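Local atomic coordinates of putative phosphomethylpyrimidine kinase (Bacteroides thetaiotaomicron, PDB entry 3MBH), a protein that probably phosphorylates pyridoxal at the expense of ATP, as a ribokinase-like vitamin B6 kinase, and binds pyridoxal in this crystal form. Residues A218-T226 with Y264-L272. Sequence-based numbering, arbitrary orientation.
Sequences AHYPGTGDT and YDNREGILL. With PXL (3-hydroxy-5-(hydroxymethyl)-2-methylisonicotinaldehyde), chain G.
P221 O is gripped by two waters that tie it to the 264-272 loop: one, 2.7 Å from P221 O, also accepts from I270 N, and the other donates to R267 O. A third water, lying in the plane of the Y220 ring at its edge, joins Y220 OH to N266 OD1. With chi1 at -52°, CG of Y220 stands opposite its carbonyl carbon, and the ring crosses the N266 amide obliquely, CE1 3.4 Å from N266 CG, the planes 42° apart. Y220 to T223 form a type II turn, with T223 OG1, in one of two conformers, meeting Y220 O on a lone pair at 2.7 Å. G222 sits at the N-cap position of helix 223-236, and G222-T223-G224-D225 probably forms the GTGD anion-hole motif, as in other ribokinase-type kinases; on the first turn, D225 OD2 accepts from OP4 of pyridoxal at 2.6 Å, the hydroxyl that pyridoxal kinases phosphorylate. Were Y220 an alanine, the N266 amide would probably lose the ring it packs against and the bridging water one partner. I270 CG2 packs 4.2 Å from Y220 CB, while its CD1 meets T226 tip to tip, 3.7 Å from CG2 of that threonine.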
loop_
_atom_site.group_PDB
_atom_site.type_symbol
_atom_site.label_atom_id
_atom_site.label_comp_id
_atom_site.label_asym_id
_atom_site.label_seq_id
_atom_site.Cartn_x
_atom_site.Cartn_y
_atom_site.Cartn_z
ATOM N N ALA A 218 20.076 -23.493 4.825
ATOM C CA ALA A 218 20.567 -24.314 5.932
ATOM C C ALA A 218 21.311 -23.460 6.953
ATOM O O ALA A 218 21.426 -23.843 8.085
ATOM C CB ALA A 218 21.497 -25.391 5.404
ATOM N N HIS A 219 21.842 -22.308 6.541
ATOM C CA HIS A 219 22.451 -21.372 7.497
ATOM C C HIS A 219 21.433 -20.735 8.463
ATOM O O HIS A 219 21.848 -20.151 9.467
ATOM C CB HIS A 219 23.170 -20.258 6.755
ATOM C CG HIS A 219 24.399 -20.710 6.054
ATOM N ND1 HIS A 219 25.322 -19.827 5.543
ATOM C CD2 HIS A 219 24.876 -21.951 5.793
ATOM C CE1 HIS A 219 26.320 -20.502 4.994
ATOM N NE2 HIS A 219 26.069 -21.793 5.127
ATOM N N TYR A 220 20.131 -20.808 8.159
ATOM C CA TYR A 220 19.088 -20.142 8.977
ATOM C C TYR A 220 17.986 -21.133 9.370
ATOM O O TYR A 220 17.064 -21.364 8.584
ATOM C CB TYR A 220 18.457 -18.946 8.261
ATOM C CG TYR A 220 19.472 -17.960 7.748
ATOM C CD1 TYR A 220 19.901 -16.935 8.521
ATOM C CD2 TYR A 220 19.992 -18.087 6.479
ATOM C CE1 TYR A 220 20.889 -16.045 8.049
ATOM C CE2 TYR A 220 20.916 -17.264 6.033
ATOM C CZ TYR A 220 21.348 -16.221 6.799
ATOM O OH TYR A 220 22.297 -15.403 6.284
ATOM N N PRO A 221 18.051 -21.658 10.603
ATOM C CA PRO A 221 17.111 -22.625 11.086
ATOM C C PRO A 221 15.701 -22.094 10.930
ATOM O O PRO A 221 15.479 -20.885 11.116
ATOM C CB PRO A 221 17.473 -22.736 12.560
ATOM C CG PRO A 221 18.950 -22.492 12.547
ATOM C CD PRO A 221 18.994 -21.283 11.661
ATOM N N GLY A 222 14.807 -22.994 10.523
ATOM C CA GLY A 222 13.410 -22.713 10.324
ATOM C C GLY A 222 13.051 -22.183 8.962
ATOM O O GLY A 222 11.907 -21.838 8.731
ATOM N N THR A 223 14.011 -22.107 8.046
ATOM C CA THR A 223 13.674 -21.626 6.701
ATOM C C THR A 223 12.750 -22.587 5.947
ATOM O O THR A 223 11.998 -22.161 5.076
ATOM C CB THR A 223 14.935 -21.389 5.896
ATOM O OG1 THR A 223 15.691 -20.313 6.495
ATOM C CG2 THR A 223 14.584 -21.051 4.447
ATOM N N GLY A 224 12.799 -23.878 6.284
ATOM C CA GLY A 224 11.831 -24.840 5.753
ATOM C C GLY A 224 10.393 -24.561 6.220
ATOM O O GLY A 224 9.447 -24.758 5.482
ATOM N N ASP A 225 10.245 -24.090 7.459
ATOM C CA ASP A 225 8.968 -23.705 7.960
ATOM C C ASP A 225 8.467 -22.438 7.271
ATOM O O ASP A 225 7.281 -22.338 6.934
ATOM C CB ASP A 225 8.985 -23.540 9.485
ATOM C CG ASP A 225 9.416 -24.810 10.214
ATOM O OD1 ASP A 225 8.953 -25.940 9.867
ATOM O OD2 ASP A 225 10.257 -24.655 11.131
ATOM N N THR A 226 9.351 -21.490 7.010
ATOM C CA THR A 226 8.951 -20.277 6.279
ATOM C C THR A 226 8.577 -20.649 4.851
ATOM O O THR A 226 7.527 -20.242 4.348
ATOM C CB THR A 226 10.077 -19.240 6.239
ATOM O OG1 THR A 226 10.309 -18.779 7.552
ATOM C CG2 THR A 226 9.720 -18.053 5.333
ATOM N N TYR A 264 25.159 -10.737 13.230
ATOM C CA TYR A 264 23.857 -11.341 13.352
ATOM C C TYR A 264 24.098 -12.786 13.720
ATOM O O TYR A 264 24.995 -13.426 13.195
ATOM C CB TYR A 264 23.082 -11.210 12.023
ATOM C CG TYR A 264 21.662 -11.716 12.123
ATOM C CD1 TYR A 264 20.700 -10.947 12.729
ATOM C CD2 TYR A 264 21.302 -12.985 11.664
ATOM C CE1 TYR A 264 19.381 -11.414 12.863
ATOM C CE2 TYR A 264 19.979 -13.458 11.783
ATOM C CZ TYR A 264 19.020 -12.656 12.376
ATOM O OH TYR A 264 17.715 -13.065 12.544
ATOM N N ASP A 265 23.315 -13.294 14.647
ATOM C CA ASP A 265 23.333 -14.705 15.008
ATOM C C ASP A 265 22.316 -15.422 14.158
ATOM O O ASP A 265 21.117 -15.399 14.466
ATOM C CB ASP A 265 22.977 -14.864 16.488
ATOM C CG ASP A 265 23.018 -16.284 16.956
ATOM O OD1 ASP A 265 23.282 -17.221 16.171
ATOM O OD2 ASP A 265 22.746 -16.481 18.153
ATOM N N ASN A 266 22.803 -16.036 13.085
ATOM C CA ASN A 266 21.972 -16.718 12.112
ATOM C C ASN A 266 21.090 -17.789 12.717
ATOM O O ASN A 266 20.116 -18.179 12.106
ATOM C CB ASN A 266 22.797 -17.358 11.006
ATOM C CG ASN A 266 23.503 -16.364 10.129
ATOM O OD1 ASN A 266 23.314 -15.151 10.208
ATOM N ND2 ASN A 266 24.336 -16.895 9.248
ATOM N N ARG A 267 21.388 -18.242 13.926
ATOM C CA ARG A 267 20.482 -19.199 14.552
ATOM C C ARG A 267 19.114 -18.559 14.881
ATOM O O ARG A 267 18.132 -19.266 15.102
ATOM C CB ARG A 267 21.100 -19.811 15.800
ATOM C CG ARG A 267 22.382 -20.637 15.507
ATOM C CD ARG A 267 23.142 -20.961 16.812
ATOM N NE ARG A 267 23.426 -19.785 17.588
ATOM C CZ ARG A 267 24.030 -19.793 18.782
ATOM N NH1 ARG A 267 24.385 -20.925 19.364
ATOM N NH2 ARG A 267 24.210 -18.654 19.421
ATOM N N GLU A 268 19.034 -17.232 14.912
ATOM C CA GLU A 268 17.751 -16.546 15.228
ATOM C C GLU A 268 16.799 -16.621 14.052
ATOM O O GLU A 268 15.610 -16.310 14.199
ATOM C CB GLU A 268 17.990 -15.115 15.705
ATOM C CG GLU A 268 18.634 -15.089 17.074
ATOM C CD GLU A 268 18.915 -13.723 17.618
ATOM O OE1 GLU A 268 18.355 -12.751 17.086
ATOM O OE2 GLU A 268 19.691 -13.613 18.595
ATOM N N GLY A 269 17.303 -17.019 12.875
ATOM C CA GLY A 269 16.471 -17.143 11.701
ATOM C C GLY A 269 16.486 -15.950 10.774
ATOM O O GLY A 269 17.179 -14.937 11.016
ATOM N N ILE A 270 15.702 -16.063 9.722
ATOM C CA ILE A 270 15.404 -14.900 8.865
ATOM C C ILE A 270 14.740 -13.775 9.630
ATOM O O ILE A 270 14.146 -14.018 10.701
ATOM C CB ILE A 270 14.611 -15.305 7.603
ATOM C CG1 ILE A 270 13.180 -15.732 7.937
ATOM C CG2 ILE A 270 15.385 -16.408 6.918
ATOM C CD1 ILE A 270 12.185 -15.677 6.771
ATOM N N LEU A 271 14.910 -12.535 9.174
ATOM C CA LEU A 271 14.245 -11.430 9.855
ATOM C C LEU A 271 12.795 -11.282 9.385
ATOM O O LEU A 271 12.439 -10.331 8.666
ATOM C CB LEU A 271 14.986 -10.128 9.725
ATOM C CG LEU A 271 16.072 -9.830 10.721
ATOM C CD1 LEU A 271 16.534 -8.402 10.460
ATOM C CD2 LEU A 271 15.663 -10.027 12.187
ATOM N N LEU A 272 12.001 -12.253 9.814
ATOM C CA LEU A 272 10.632 -12.421 9.415
ATOM C C LEU A 272 9.814 -11.128 9.543
ATOM O O LEU A 272 9.187 -10.671 8.574
ATOM C CB LEU A 272 10.006 -13.575 10.246
ATOM C CG LEU A 272 8.573 -13.873 9.788
ATOM C CD1 LEU A 272 8.542 -14.246 8.240
ATOM C CD2 LEU A 272 8.005 -15.005 10.624
HETATM O OP4 PXL G . 11.173 -27.134 11.120
HETATM C C5A PXL G . 12.437 -26.917 11.728
HETATM C C5 PXL G . 12.292 -27.093 13.243
HETATM C C6 PXL G . 11.100 -27.072 13.940
HETATM N N1 PXL G . 11.049 -27.263 15.259
HETATM C C2 PXL G . 12.103 -27.445 16.080
HETATM C C3 PXL G . 13.433 -27.467 15.456
HETATM C C4 PXL G . 13.499 -27.311 13.984
HETATM C C4A PXL G . 14.743 -27.254 13.220
HETATM O O4A PXL G . 15.699 -27.095 13.911
HETATM O O3 PXL G . 14.577 -27.688 16.124
HETATM C C2A PXL G . 11.801 -27.581 17.564
HETATM O O HOH W 1 23.180 -13.554 8.026
HETATM O O HOH W 2 15.482 -19.736 13.803
HETATM O O HOH W 3 14.657 -18.846 9.528
#